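Local atomic coordinates of transcriptional activator of comK gene (Bacillus halodurans, PDB entry 2HQB), a protein that probably binds a small ligand as a membrane-attached lipoprotein of the BMP family, and may activate the comK gene. Residues A25-L30 with H229-Y234; T126-V131 with K179-V184; A133-Q138 with V161-D166. One frame throughout, in Å; residues are numbered along the deposited sequence.

How the contacts relate
The three contacts nest along the chain: contact 3 lies inside the loop closed by contact 2, which lies inside that closed by contact 1. Contact 1 belongs to the lobe built on the purely parallel sheet, whereas contacts 2 and 3 belong to the lobe of the mixed sheet, at the beginning and the end of strand 128-133, with centres about 19 Å apart. Contact 3 faces back toward contact 1, their nearest atoms about 12 Å and their centres about 24 Å apart. In two-lobed binding proteins the ligand cleft lies between the lobes, and contact 3 probably lies beside that cleft. Contact 2 is farther off, its centre about 34 Å from that of contact 1.

Contact 1 (A25-L30 with H229-Y234); sequences AYEGLL and HVDDLY
Gly28 and Asp231 bring two helices together in a close, buried helix-helix contact on the sheet of the first lobe. Helix 230-240 directly follows strand 222-228 of the other lobe, so the chain here has crossed between the lobes, as it does in two-lobed binding proteins, and packs beside helix 23-35. The two short segments cross at -37° and approach to 7.7 Å between axes. Glycine suits this place because a side chain there would probably collide with Tyr234; without one, Gly28 CA comes to 3.7 Å from Asp231 CA and 4.0 Å from Tyr234 CB. On the sheet side, the Tyr234 ring leans past Gly28, and its OH lies 3.6 Å from Ala25 CB, a methyl that fits beside the hydroxyl. The same ring meets Phe68 and Phe93 and touches Leu10 of strand 7-11, which makes it part of the hydrophobic core. On the outer side Glu27 CG rests 3.8 Å from Asp231 CB. Asp231 has its CG between its own N and carbonyl carbon (chi1 47°), which brings OD1 within 2.8 Å of Asp232 N in the first turn of its helix, the donor lying above the carboxylate plane. A leucine here would probably leave the N-H of Asp232 without this side-chain acceptor. Glu27 OE1 and Asp231 OD2 are like charges 3.8 Å apart, a pairing likely to be eased by the salt bridge from Glu27 OE2 to Arg23 and by the start of helix 230-240.

Contact 2 (T126-V131 with K179-V184); sequences THKVGV and KEQVDV
The carboxylate of Asp183 receives Thr126 N on OD1 at 3.1 Å, the nearly straight bond (168°) arriving from above the carboxylate plane. The same oxygen also accepts from Glu125 N, while OD2 takes the hydroxyl of Ser124, so this one aspartate grips the turn that leads into strand 128-133. A second flat group, the peptide carbonyl of Glu180, is met above its plane by Lys128 NZ at 3.0 Å. Lysine fits because its chain, extended beyond CG (chi2 -172°), runs along the peptides of Glu180 and Gln181 before its ammonium reaches that oxygen. Here helix 167-178 ends in a Schellman motif with Gln181 as its C' residue, and the chain turns to enter strand 184-186 beside strand 128-133 in the parallel part of the sheet, a Rossmann-like helix-to-strand connection. Backbone bonds join the two segments: Asp183 N to Lys128 O at 3.3 Å, and Gly130 N to Val184 O at 3.0 Å. Thr126 OG1 adds a weak bond to Gln181 O. Farther in, Val129 CG1 approaches Val184 CB at 4.4 Å, branched residues suited to the buried side of the sheet, where Phe144 and Ala148 of helix 139-150 cover Val129.

Contact 3 (A133-Q138 with V161-D166); sequences AAFPWQ and VGEWTD
Ala134 and Phe135 pack on the Trp164 indole between two loops that follow neighbouring parallel strands, 128-133 and 155-160. These loops stand at the carboxyl ends of the strands, where Rossmann-like lobes of binding proteins commonly line the ligand cleft. Ala134 CB sits over the face of the Trp164 indole in a CH-pi contact, 3.9 Å from the centroid of the six-membered ring and 15° off its normal; the short alanine side chain lets a C-H approach the ring closely. Phe135 turns its edge toward the same face in an offset edge-to-face pair, ring planes 73° apart and its ring centroid 5.0 Å from that of the five-membered ring of Trp164. Its CG stands beside its own N (chi1 -38°), which swings the ring toward the indole. Trp137 CH2 reaches the edge of the same indole, 3.9 Å from Trp164 CZ2. Beyond the rings, Val161 N faces Ala133 O at a modelled distance too short to trust, while the valine side chain packs on Ala170 and Leu173 of helix 167-178. At the outer end, Gln138 N returns to Phe135 O at 3.2 Å, closing a type I turn around Pro136 and Trp137.

Contact 1 (A25-L30 with H229-Y234)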
loop_
_atom_site.group_PDB
_atom_site.type_symbol
_atom_site.label_atom_id
_atom_site.label_comp_id
_atom_site.label_asym_id
_atom_site.label_seq_id
_atom_site.Cartn_x
_atom_site.Cartn_y
_atom_site.Cartn_z
ATOM N N ALA A 25 4.851 -0.751 -9.237
ATOM C CA ALA A 25 4.056 -0.834 -10.456
ATOM C C ALA A 25 4.932 -1.403 -11.576
ATOM O O ALA A 25 4.443 -2.165 -12.404
ATOM C CB ALA A 25 3.527 0.524 -10.862
ATOM N N TYR A 26 6.215 -1.021 -11.605
ATOM C CA TYR A 26 7.168 -1.532 -12.598
ATOM C C TYR A 26 7.277 -3.047 -12.422
ATOM O O TYR A 26 7.210 -3.816 -13.372
ATOM C CB TYR A 26 8.564 -0.916 -12.404
ATOM C CG TYR A 26 8.645 0.555 -12.718
ATOM C CD1 TYR A 26 9.611 1.361 -12.154
ATOM C CD2 TYR A 26 7.713 1.154 -13.514
ATOM C CE1 TYR A 26 9.618 2.733 -12.374
ATOM C CE2 TYR A 26 7.721 2.498 -13.730
ATOM C CZ TYR A 26 8.661 3.281 -13.157
ATOM O OH TYR A 26 8.570 4.635 -13.349
ATOM N N GLU A 27 7.470 -3.497 -11.203
ATOM C CA GLU A 27 7.547 -4.920 -11.052
ATOM C C GLU A 27 6.224 -5.573 -11.394
ATOM O O GLU A 27 6.208 -6.703 -11.842
ATOM C CB GLU A 27 8.017 -5.313 -9.651
ATOM C CG GLU A 27 7.266 -4.779 -8.501
ATOM C CD GLU A 27 8.131 -4.779 -7.242
ATOM O OE1 GLU A 27 7.568 -5.006 -6.132
ATOM O OE2 GLU A 27 9.367 -4.537 -7.375
ATOM N N GLY A 28 5.125 -4.844 -11.212
ATOM C CA GLY A 28 3.805 -5.376 -11.508
ATOM C C GLY A 28 3.678 -5.615 -12.995
ATOM O O GLY A 28 3.289 -6.689 -13.424
ATOM N N LEU A 29 4.004 -4.604 -13.789
ATOM C CA LEU A 29 3.939 -4.744 -15.233
ATOM C C LEU A 29 4.907 -5.858 -15.653
ATOM O O LEU A 29 4.585 -6.653 -16.513
ATOM C CB LEU A 29 4.305 -3.422 -15.928
ATOM C CG LEU A 29 3.988 -3.354 -17.432
ATOM C CD1 LEU A 29 2.484 -3.331 -17.614
ATOM C CD2 LEU A 29 4.608 -2.130 -18.080
ATOM N N LEU A 30 6.088 -5.929 -15.038
ATOM C CA LEU A 30 7.047 -6.968 -15.377
ATOM C C LEU A 30 6.496 -8.367 -15.147
ATOM O O LEU A 30 6.759 -9.255 -15.941
ATOM C CB LEU A 30 8.334 -6.784 -14.586
ATOM C CG LEU A 30 9.207 -5.731 -15.269
ATOM C CD1 LEU A 30 10.520 -5.459 -14.506
ATOM C CD2 LEU A 30 9.514 -6.231 -16.642
ATOM N N HIS A 229 0.355 -5.906 -1.738
ATOM C CA HIS A 229 0.973 -6.481 -2.926
ATOM C C HIS A 229 0.507 -5.944 -4.238
ATOM O O HIS A 229 -0.295 -6.578 -4.928
ATOM C CB HIS A 229 0.811 -7.996 -2.914
ATOM C CG HIS A 229 1.268 -8.628 -1.637
ATOM N ND1 HIS A 229 2.587 -8.949 -1.394
ATOM C CD2 HIS A 229 0.593 -8.935 -0.505
ATOM C CE1 HIS A 229 2.704 -9.431 -0.168
ATOM N NE2 HIS A 229 1.510 -9.432 0.391
ATOM N N VAL A 230 1.041 -4.778 -4.587
ATOM C CA VAL A 230 0.728 -4.100 -5.836
ATOM C C VAL A 230 1.101 -4.948 -7.048
ATOM O O VAL A 230 0.334 -5.035 -8.010
ATOM C CB VAL A 230 1.483 -2.764 -5.930
ATOM C CG1 VAL A 230 1.147 -2.081 -7.220
ATOM C CG2 VAL A 230 1.104 -1.861 -4.754
ATOM N N ASP A 231 2.278 -5.572 -7.008
ATOM C CA ASP A 231 2.718 -6.385 -8.135
ATOM C C ASP A 231 1.722 -7.506 -8.347
ATOM O O ASP A 231 1.341 -7.814 -9.488
ATOM C CB ASP A 231 4.141 -6.924 -7.912
ATOM C CG ASP A 231 4.353 -7.529 -6.515
ATOM O OD1 ASP A 231 3.478 -7.409 -5.622
ATOM O OD2 ASP A 231 5.434 -8.125 -6.317
ATOM N N ASP A 232 1.281 -8.092 -7.241
ATOM C CA ASP A 232 0.294 -9.159 -7.295
ATOM C C ASP A 232 -1.049 -8.669 -7.796
ATOM O O ASP A 232 -1.668 -9.288 -8.658
ATOM C CB ASP A 232 0.118 -9.767 -5.927
ATOM C CG ASP A 232 1.272 -10.592 -5.555
ATOM O OD1 ASP A 232 2.237 -10.587 -6.353
ATOM O OD2 ASP A 232 1.224 -11.235 -4.493
ATOM N N LEU A 233 -1.513 -7.567 -7.247
ATOM C CA LEU A 233 -2.770 -7.048 -7.705
ATOM C C LEU A 233 -2.734 -6.766 -9.219
ATOM O O LEU A 233 -3.723 -7.012 -9.915
ATOM C CB LEU A 233 -3.122 -5.773 -6.947
ATOM C CG LEU A 233 -4.591 -5.460 -7.157
ATOM C CD1 LEU A 233 -5.369 -6.628 -6.599
ATOM C CD2 LEU A 233 -4.982 -4.162 -6.475
ATOM N N TYR A 234 -1.614 -6.250 -9.731
ATOM C CA TYR A 234 -1.527 -5.954 -11.165
ATOM C C TYR A 234 -1.738 -7.211 -11.958
ATOM O O TYR A 234 -2.561 -7.251 -12.841
ATOM C CB TYR A 234 -0.172 -5.367 -11.569
ATOM C CG TYR A 234 -0.137 -3.863 -11.579
ATOM C CD1 TYR A 234 -0.122 -3.147 -10.392
ATOM C CD2 TYR A 234 -0.094 -3.152 -12.771
ATOM C CE1 TYR A 234 -0.058 -1.768 -10.390
ATOM C CE2 TYR A 234 -0.030 -1.770 -12.773
ATOM C CZ TYR A 234 -0.012 -1.087 -11.572
ATOM O OH TYR A 234 0.040 0.288 -11.526
#

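Contact 2 (T126-V131 with K179-V184)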
loop_
_atom_site.group_PDB
_atom_site.type_symbol
_atom_site.label_atom_id
_atom_site.label_comp_id
_atom_site.label_asym_id
_atom_site.label_seq_id
_atom_site.Cartn_x
_atom_site.Cartn_y
_atom_site.Cartn_z
ATOM N N THR A 126 7.471 0.597 26.932
ATOM C CA THR A 126 6.770 1.723 27.527
ATOM C C THR A 126 5.288 1.759 27.248
ATOM O O THR A 126 4.638 2.760 27.533
ATOM C CB THR A 126 7.286 3.062 27.011
ATOM O OG1 THR A 126 8.708 3.027 26.929
ATOM C CG2 THR A 126 6.856 4.202 27.966
ATOM N N HIS A 127 4.738 0.697 26.684
ATOM C CA HIS A 127 3.318 0.721 26.366
ATOM C C HIS A 127 2.935 2.054 25.722
ATOM O O HIS A 127 1.880 2.625 26.009
ATOM C CB HIS A 127 2.518 0.479 27.632
ATOM C CG HIS A 127 2.510 -0.954 28.038
ATOM N ND1 HIS A 127 3.637 -1.743 27.962
ATOM C CD2 HIS A 127 1.506 -1.762 28.447
ATOM C CE1 HIS A 127 3.327 -2.980 28.300
ATOM N NE2 HIS A 127 2.041 -3.018 28.598
ATOM N N LYS A 128 3.831 2.537 24.861
ATOM C CA LYS A 128 3.662 3.782 24.124
ATOM C C LYS A 128 4.093 3.585 22.667
ATOM O O LYS A 128 5.293 3.575 22.365
ATOM C CB LYS A 128 4.497 4.893 24.751
ATOM C CG LYS A 128 3.928 5.427 26.045
ATOM C CD LYS A 128 4.733 6.653 26.473
ATOM C CE LYS A 128 4.131 7.369 27.666
ATOM N NZ LYS A 128 4.953 8.557 28.013
ATOM N N VAL A 129 3.118 3.433 21.772
ATOM C CA VAL A 129 3.391 3.235 20.355
ATOM C C VAL A 129 2.998 4.492 19.595
ATOM O O VAL A 129 2.169 5.277 20.069
ATOM C CB VAL A 129 2.569 2.107 19.806
ATOM C CG1 VAL A 129 2.732 0.887 20.670
ATOM C CG2 VAL A 129 1.115 2.537 19.743
ATOM N N GLY A 130 3.586 4.676 18.412
ATOM C CA GLY A 130 3.278 5.857 17.622
ATOM C C GLY A 130 3.225 5.701 16.108
ATOM O O GLY A 130 3.936 4.877 15.505
ATOM N N VAL A 131 2.354 6.505 15.501
ATOM C CA VAL A 131 2.202 6.541 14.067
ATOM C C VAL A 131 2.618 7.904 13.551
ATOM O O VAL A 131 2.157 8.906 14.087
ATOM C CB VAL A 131 0.744 6.374 13.622
ATOM C CG1 VAL A 131 0.654 6.518 12.088
ATOM C CG2 VAL A 131 0.233 5.046 14.020
ATOM N N LYS A 179 11.087 11.984 22.590
ATOM C CA LYS A 179 11.034 12.625 23.893
ATOM C C LYS A 179 9.690 12.396 24.595
ATOM O O LYS A 179 9.242 13.224 25.374
ATOM C CB LYS A 179 11.276 14.133 23.737
ATOM C CG LYS A 179 12.558 14.476 23.013
ATOM C CD LYS A 179 12.754 15.983 22.875
ATOM C CE LYS A 179 14.023 16.272 22.057
ATOM N NZ LYS A 179 14.303 17.725 21.902
ATOM N N GLU A 180 9.039 11.278 24.335
ATOM C CA GLU A 180 7.759 11.023 24.972
ATOM C C GLU A 180 7.729 9.549 25.311
ATOM O O GLU A 180 6.675 8.963 25.579
ATOM C CB GLU A 180 6.617 11.374 24.022
ATOM C CG GLU A 180 5.248 11.362 24.676
ATOM C CD GLU A 180 4.646 12.758 24.826
ATOM O OE1 GLU A 180 3.504 12.867 25.348
ATOM O OE2 GLU A 180 5.315 13.742 24.422
ATOM N N GLN A 181 8.925 8.968 25.288
ATOM C CA GLN A 181 9.155 7.564 25.594
ATOM C C GLN A 181 8.391 6.614 24.685
ATOM O O GLN A 181 7.873 5.606 25.143
ATOM C CB GLN A 181 8.815 7.266 27.061
ATOM C CG GLN A 181 9.357 8.292 28.066
ATOM C CD GLN A 181 10.884 8.428 28.059
ATOM O OE1 GLN A 181 11.486 8.858 27.068
ATOM N NE2 GLN A 181 11.513 8.066 29.180
ATOM N N VAL A 182 8.313 6.941 23.398
ATOM C CA VAL A 182 7.639 6.066 22.445
ATOM C C VAL A 182 8.768 5.162 21.933
ATOM O O VAL A 182 9.866 5.630 21.629
ATOM C CB VAL A 182 7.002 6.868 21.267
ATOM C CG1 VAL A 182 6.027 5.993 20.505
ATOM C CG2 VAL A 182 6.283 8.096 21.785
ATOM N N ASP A 183 8.506 3.871 21.828
ATOM C CA ASP A 183 9.551 2.953 21.412
ATOM C C ASP A 183 9.239 2.019 20.230
ATOM O O ASP A 183 10.070 1.201 19.840
ATOM C CB ASP A 183 9.985 2.136 22.632
ATOM C CG ASP A 183 8.828 1.371 23.275
ATOM O OD1 ASP A 183 9.087 0.600 24.230
ATOM O OD2 ASP A 183 7.666 1.543 22.828
ATOM N N VAL A 184 8.037 2.111 19.683
ATOM C CA VAL A 184 7.671 1.312 18.524
ATOM C C VAL A 184 7.000 2.299 17.578
ATOM O O VAL A 184 6.021 2.956 17.953
ATOM C CB VAL A 184 6.698 0.187 18.893
ATOM C CG1 VAL A 184 6.457 -0.712 17.696
ATOM C CG2 VAL A 184 7.261 -0.604 20.047
#

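Contact 3 (A133-Q138 with V161-D166)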
loop_
_atom_site.group_PDB
_atom_site.type_symbol
_atom_site.label_atom_id
_atom_site.label_comp_id
_atom_site.label_asym_id
_atom_site.label_seq_id
_atom_site.Cartn_x
_atom_site.Cartn_y
_atom_site.Cartn_z
ATOM N N ALA A 133 2.114 9.562 10.216
ATOM C CA ALA A 133 1.492 9.431 8.917
ATOM C C ALA A 133 1.439 10.770 8.214
ATOM O O ALA A 133 1.923 11.781 8.735
ATOM C CB ALA A 133 0.105 8.864 9.058
ATOM N N ALA A 134 0.848 10.777 7.023
ATOM C CA ALA A 134 0.772 11.998 6.242
ATOM C C ALA A 134 -0.544 12.690 6.491
ATOM O O ALA A 134 -0.583 13.890 6.789
ATOM C CB ALA A 134 0.942 11.674 4.759
ATOM N N PHE A 135 -1.626 11.928 6.385
ATOM C CA PHE A 135 -2.948 12.492 6.585
ATOM C C PHE A 135 -3.863 11.624 7.436
ATOM O O PHE A 135 -3.749 10.395 7.460
ATOM C CB PHE A 135 -3.630 12.743 5.248
ATOM C CG PHE A 135 -2.715 13.232 4.190
ATOM C CD1 PHE A 135 -2.138 12.341 3.291
ATOM C CD2 PHE A 135 -2.427 14.585 4.072
ATOM C CE1 PHE A 135 -1.289 12.800 2.286
ATOM C CE2 PHE A 135 -1.577 15.049 3.070
ATOM C CZ PHE A 135 -1.013 14.161 2.183
ATOM N N PRO A 136 -4.819 12.269 8.112
ATOM C CA PRO A 136 -5.823 11.686 9.002
ATOM C C PRO A 136 -6.742 10.663 8.332
ATOM O O PRO A 136 -7.195 9.702 8.971
ATOM C CB PRO A 136 -6.581 12.897 9.482
ATOM C CG PRO A 136 -5.593 14.002 9.354
ATOM C CD PRO A 136 -4.996 13.726 8.030
ATOM N N TRP A 137 -7.006 10.864 7.047
ATOM C CA TRP A 137 -7.863 9.945 6.338
ATOM C C TRP A 137 -7.225 8.579 6.045
ATOM O O TRP A 137 -7.833 7.726 5.407
ATOM C CB TRP A 137 -8.349 10.586 5.053
ATOM C CG TRP A 137 -7.273 11.044 4.127
ATOM C CD1 TRP A 137 -6.847 12.330 3.924
ATOM C CD2 TRP A 137 -6.514 10.228 3.242
ATOM N NE1 TRP A 137 -5.876 12.357 2.960
ATOM C CE2 TRP A 137 -5.651 11.079 2.527
ATOM C CE3 TRP A 137 -6.479 8.854 2.986
ATOM C CZ2 TRP A 137 -4.764 10.606 1.575
ATOM C CZ3 TRP A 137 -5.604 8.387 2.049
ATOM C CH2 TRP A 137 -4.754 9.258 1.349
ATOM N N GLN A 138 -6.002 8.358 6.511
ATOM C CA GLN A 138 -5.357 7.072 6.274
ATOM C C GLN A 138 -5.930 6.016 7.230
ATOM O O GLN A 138 -5.737 6.089 8.448
ATOM C CB GLN A 138 -3.828 7.199 6.450
ATOM C CG GLN A 138 -3.132 7.981 5.337
ATOM C CD GLN A 138 -1.628 8.133 5.519
ATOM O OE1 GLN A 138 -0.898 7.165 5.769
ATOM N NE2 GLN A 138 -1.153 9.358 5.371
ATOM N N VAL A 161 2.405 14.164 9.115
ATOM C CA VAL A 161 3.377 14.931 8.330
ATOM C C VAL A 161 2.512 15.677 7.327
ATOM O O VAL A 161 1.435 15.207 6.921
ATOM C CB VAL A 161 4.275 14.068 7.488
ATOM C CG1 VAL A 161 5.229 14.947 6.732
ATOM C CG2 VAL A 161 4.975 13.086 8.323
ATOM N N GLY A 162 2.939 16.836 6.889
ATOM C CA GLY A 162 2.061 17.481 5.935
ATOM C C GLY A 162 1.823 16.616 4.704
ATOM O O GLY A 162 0.739 16.624 4.140
ATOM N N GLU A 163 2.873 15.909 4.261
ATOM C CA GLU A 163 2.800 15.037 3.078
ATOM C C GLU A 163 3.599 13.717 3.106
ATOM O O GLU A 163 4.042 13.267 4.159
ATOM C CB GLU A 163 3.181 15.813 1.820
ATOM C CG GLU A 163 3.092 14.908 0.580
ATOM C CD GLU A 163 2.877 15.655 -0.701
ATOM O OE1 GLU A 163 3.609 16.662 -0.899
ATOM O OE2 GLU A 163 1.989 15.225 -1.494
ATOM N N TRP A 164 3.773 13.096 1.945
ATOM C CA TRP A 164 4.476 11.826 1.862
ATOM C C TRP A 164 5.982 11.857 1.629
ATOM O O TRP A 164 6.652 10.842 1.792
ATOM C CB TRP A 164 3.896 10.958 0.761
ATOM C CG TRP A 164 2.436 10.943 0.644
ATOM C CD1 TRP A 164 1.675 11.745 -0.139
ATOM C CD2 TRP A 164 1.544 10.009 1.256
ATOM N NE1 TRP A 164 0.356 11.360 -0.070
ATOM C CE2 TRP A 164 0.252 10.300 0.787
ATOM C CE3 TRP A 164 1.713 8.958 2.160
ATOM C CZ2 TRP A 164 -0.860 9.582 1.191
ATOM C CZ3 TRP A 164 0.616 8.253 2.556
ATOM C CH2 TRP A 164 -0.661 8.564 2.078
ATOM N N THR A 165 6.524 13.001 1.255
ATOM C CA THR A 165 7.938 13.055 0.967
ATOM C C THR A 165 8.779 13.903 1.895
ATOM O O THR A 165 9.995 14.022 1.678
ATOM C CB THR A 165 8.142 13.583 -0.427
ATOM O OG1 THR A 165 7.423 14.822 -0.557
ATOM C CG2 THR A 165 7.609 12.612 -1.433
ATOM N N ASP A 166 8.166 14.483 2.923
ATOM C CA ASP A 166 8.909 15.336 3.852
ATOM C C ASP A 166 9.701 14.579 4.952
ATOM O O ASP A 166 9.323 14.598 6.126
ATOM C CB ASP A 166 7.943 16.314 4.505
ATOM C CG ASP A 166 8.636 17.550 5.024
ATOM O OD1 ASP A 166 9.842 17.432 5.369
ATOM O OD2 ASP A 166 7.976 18.624 5.085
#